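Local atomic coordinates of lectin-related NK cell receptor LY49L1 (Mus musculus, PDB entry 3G8K), a protein that serves as a natural killer cell receptor of the Ly49 family, with a C-type lectin-like domain that probably recognises MHC class I molecules. Residues 19-24 / 116-121. The protein carries 1 engineered substitution. Sequence-based numbering, arbitrary orientation.
Sequences YYFVMD and SFICIC
Tyr20 and Cys121 face each other across antiparallel strands at a hydrogen-bonded position. Tyr20 N donates to Cys121 O and Cys121 N to Tyr20 O, each N to O distance 3.1 Å. Further along, Val22 N reaches Cys119 O in a weak bond.

The two strands, 17-21 and 118-124, belong to the C-type lectin-like fold, where an early and the last strand pair. Ile120 pairs with Phe21 at a non-hydrogen-bonded position, and the two side chains run side by side on the same face. Its CB sits 4.1 Å from Tyr20 O. CG1 comes closer to the same oxygen, at 3.8 Å, and also touches Phe21 CE2. With CG1 anti to the backbone N (chi1 178°) and chi2 also extended, CD1 is carried out between two rings. There it lies 3.9 Å from Tyr19 CD2 and 4.0 Å from Phe21 CE2. Leu54 of helix 48-57 also touches Ile120 and Tyr19, and the Tyr19 hydroxyl is hydrogen-bonded to Glu50.

Disulfides tie the last strand to helix 28-37: Cys119 to Cys31, Cys121 to Cys35. Val22 CG2 packs against both cysteines, 3.6 Å from Cys119 CB and 4.1 Å from Cys121 SG.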
ATOM      1  N   TYR A  19      -7.357   3.925   1.381  1.00 20.71           N
ATOM      2  CA  TYR A  19      -7.958   2.886   0.570  1.00 18.52           C
ATOM      3  C   TYR A  19      -7.992   1.649   1.418  1.00 19.12           C
ATOM      4  O   TYR A  19      -6.958   1.203   1.913  1.00 19.98           O
ATOM      5  CB  TYR A  19      -7.074   2.597  -0.644  1.00 19.20           C
ATOM      6  CG  TYR A  19      -6.866   3.878  -1.504  1.00 18.49           C
ATOM      7  CD1 TYR A  19      -5.703   4.677  -1.346  1.00 17.66           C
ATOM      8  CD2 TYR A  19      -7.819   4.271  -2.425  1.00 19.19           C
ATOM      9  CE1 TYR A  19      -5.516   5.897  -2.128  1.00 20.76           C
ATOM     10  CE2 TYR A  19      -7.622   5.491  -3.228  1.00 20.07           C
ATOM     11  CZ  TYR A  19      -6.502   6.279  -2.999  1.00 19.32           C
ATOM     12  OH  TYR A  19      -6.265   7.387  -3.809  1.00 26.03           O
ATOM     13  N   TYR A  20      -9.165   1.080   1.542  1.00 20.55           N
ATOM     14  CA  TYR A  20      -9.424  -0.090   2.482  1.00 22.05           C
ATOM     15  C   TYR A  20     -10.069  -1.190   1.631  1.00 22.55           C
ATOM     16  O   TYR A  20     -10.706  -0.878   0.643  1.00 21.49           O
ATOM     17  CB  TYR A  20     -10.363   0.370   3.626  1.00 22.58           C
ATOM     18  CG  TYR A  20      -9.914   1.663   4.319  1.00 24.58           C
ATOM     19  CD1 TYR A  20     -10.364   2.909   3.886  1.00 21.10           C
ATOM     20  CD2 TYR A  20      -9.030   1.627   5.386  1.00 26.22           C
ATOM     21  CE1 TYR A  20      -9.911   4.071   4.507  1.00 25.60           C
ATOM     22  CE2 TYR A  20      -8.625   2.781   6.025  1.00 26.22           C
ATOM     23  CZ  TYR A  20      -9.028   3.985   5.549  1.00 27.23           C
ATOM     24  OH  TYR A  20      -8.622   5.089   6.225  1.00 26.37           O
ATOM     25  N   PHE A  21      -9.891  -2.474   2.034  1.00 24.17           N
ATOM     26  CA  PHE A  21     -10.208  -3.644   1.210  1.00 24.02           C
ATOM     27  C   PHE A  21     -11.074  -4.525   2.052  1.00 24.70           C
ATOM     28  O   PHE A  21     -10.679  -4.821   3.165  1.00 23.61           O
ATOM     29  CB  PHE A  21      -8.917  -4.428   0.715  1.00 23.61           C
ATOM     30  CG  PHE A  21      -7.975  -3.559  -0.030  1.00 22.90           C
ATOM     31  CD1 PHE A  21      -7.105  -2.726   0.676  1.00 25.39           C
ATOM     32  CD2 PHE A  21      -8.029  -3.451  -1.466  1.00 24.45           C
ATOM     33  CE1 PHE A  21      -6.273  -1.796   0.001  1.00 24.41           C
ATOM     34  CE2 PHE A  21      -7.147  -2.547  -2.160  1.00 26.00           C
ATOM     35  CZ  PHE A  21      -6.285  -1.717  -1.410  1.00 26.64           C
ATOM     36  N   VAL A  22     -12.276  -4.852   1.541  1.00 25.75           N
ATOM     37  CA  VAL A  22     -13.207  -5.868   2.151  1.00 27.92           C
ATOM     38  C   VAL A  22     -12.640  -7.307   1.899  1.00 29.16           C
ATOM     39  O   VAL A  22     -11.943  -7.551   0.884  1.00 29.01           O
ATOM     40  CB  VAL A  22     -14.707  -5.697   1.665  1.00 26.99           C
ATOM     41  CG1 VAL A  22     -15.660  -6.627   2.405  1.00 32.48           C
ATOM     42  CG2 VAL A  22     -15.209  -4.274   1.810  1.00 25.07           C
ATOM     43  N   MET A  23     -12.856  -8.256   2.826  1.00 30.53           N
ATOM     44  CA  MET A  23     -12.230  -9.584   2.676  1.00 33.28           C
ATOM     45  C   MET A  23     -12.961 -10.489   1.678  1.00 32.27           C
ATOM     46  O   MET A  23     -12.333 -11.231   0.922  1.00 32.68           O
ATOM     47  CB  MET A  23     -12.128 -10.316   4.022  1.00 32.34           C
ATOM     48  CG  MET A  23     -11.217  -9.624   4.944  1.00 35.68           C
ATOM     49  SD  MET A  23     -10.804 -10.617   6.387  1.00 41.05           S
ATOM     50  CE  MET A  23     -12.297 -10.400   7.346  1.00 38.86           C
ATOM     51  N   ASP A  24     -14.290 -10.420   1.719  1.00 31.80           N
ATOM     52  CA  ASP A  24     -15.184 -11.126   0.824  1.00 31.89           C
ATOM     53  C   ASP A  24     -15.493 -10.340  -0.456  1.00 31.08           C
ATOM     54  O   ASP A  24     -15.728  -9.127  -0.469  1.00 30.35           O
ATOM     55  CB  ASP A  24     -16.501 -11.416   1.516  1.00 32.40           C
ATOM     56  CG  ASP A  24     -16.350 -12.377   2.694  1.00 38.08           C
ATOM     57  OD1 ASP A  24     -17.184 -12.293   3.637  1.00 44.72           O
ATOM     58  OD2 ASP A  24     -15.422 -13.215   2.693  1.00 40.29           O
ATOM     59  N   SER A 116     -19.116 -10.812  -8.354  1.00 26.88           N
ATOM     60  CA  SER A 116     -18.486 -10.608  -7.047  1.00 26.53           C
ATOM     61  C   SER A 116     -16.985 -10.325  -7.277  1.00 27.44           C
ATOM     62  O   SER A 116     -16.232 -11.205  -7.775  1.00 28.15           O
ATOM     63  CB  SER A 116     -18.681 -11.910  -6.206  1.00 28.10           C
ATOM     64  OG  SER A 116     -20.036 -12.041  -5.770  1.00 28.93           O
ATOM     65  N   PHE A 117     -16.575  -9.060  -6.997  1.00 25.33           N
ATOM     66  CA  PHE A 117     -15.167  -8.576  -6.979  1.00 23.30           C
ATOM     67  C   PHE A 117     -14.793  -7.971  -5.583  1.00 22.19           C
ATOM     68  O   PHE A 117     -15.670  -7.703  -4.757  1.00 18.36           O
ATOM     69  CB  PHE A 117     -14.920  -7.560  -8.160  1.00 23.87           C
ATOM     70  CG  PHE A 117     -15.099  -8.211  -9.529  1.00 24.34           C
ATOM     71  CD1 PHE A 117     -16.206  -7.956 -10.304  1.00 27.69           C
ATOM     72  CD2 PHE A 117     -14.175  -9.125  -9.991  1.00 24.89           C
ATOM     73  CE1 PHE A 117     -16.380  -8.563 -11.550  1.00 23.46           C
ATOM     74  CE2 PHE A 117     -14.361  -9.760 -11.218  1.00 27.65           C
ATOM     75  CZ  PHE A 117     -15.457  -9.445 -11.998  1.00 25.84           C
ATOM     76  N   ILE A 118     -13.495  -7.840  -5.311  1.00 23.58           N
ATOM     77  CA  ILE A 118     -13.009  -7.154  -4.098  1.00 23.46           C
ATOM     78  C   ILE A 118     -13.561  -5.725  -4.089  1.00 24.27           C
ATOM     79  O   ILE A 118     -13.458  -5.051  -5.068  1.00 24.38           O
ATOM     80  CB  ILE A 118     -11.482  -7.171  -3.973  1.00 25.56           C
ATOM     81  CG1 ILE A 118     -10.919  -8.625  -3.891  1.00 26.83           C
ATOM     82  CG2 ILE A 118     -10.991  -6.402  -2.669  1.00 24.79           C
ATOM     83  CD1 ILE A 118     -11.560  -9.429  -2.762  1.00 32.90           C
ATOM     84  N   CYS A 119     -14.135  -5.288  -2.976  1.00 24.17           N
ATOM     85  CA  CYS A 119     -14.478  -3.848  -2.776  1.00 25.45           C
ATOM     86  C   CYS A 119     -13.268  -3.022  -2.369  1.00 24.67           C
ATOM     87  O   CYS A 119     -12.543  -3.346  -1.430  1.00 24.12           O
ATOM     88  CB  CYS A 119     -15.631  -3.647  -1.742  1.00 22.93           C
ATOM     89  SG  CYS A 119     -16.824  -5.020  -1.608  1.00 26.37           S
ATOM     90  N   ILE A 120     -13.008  -1.947  -3.114  1.00 25.71           N
ATOM     91  CA  ILE A 120     -12.103  -0.966  -2.575  1.00 25.37           C
ATOM     92  C   ILE A 120     -12.956   0.260  -2.199  1.00 26.14           C
ATOM     93  O   ILE A 120     -13.673   0.851  -3.072  1.00 25.21           O
ATOM     94  CB  ILE A 120     -10.910  -0.652  -3.474  1.00 25.99           C
ATOM     95  CG1 ILE A 120     -10.027   0.417  -2.852  1.00 24.12           C
ATOM     96  CG2 ILE A 120     -11.350  -0.181  -4.877  1.00 28.75           C
ATOM     97  CD1 ILE A 120      -8.788   0.691  -3.737  1.00 28.21           C
ATOM     98  N   CYS A 121     -12.933   0.544  -0.884  1.00 25.14           N
ATOM     99  CA  CYS A 121     -13.587   1.699  -0.251  1.00 25.01           C
ATOM    100  C   CYS A 121     -12.620   2.874  -0.059  1.00 24.06           C
ATOM    101  O   CYS A 121     -11.543   2.697   0.416  1.00 25.45           O
ATOM    102  CB  CYS A 121     -14.074   1.305   1.112  1.00 24.19           C
ATOM    103  SG  CYS A 121     -15.088  -0.210   1.111  1.00 26.73           S
TER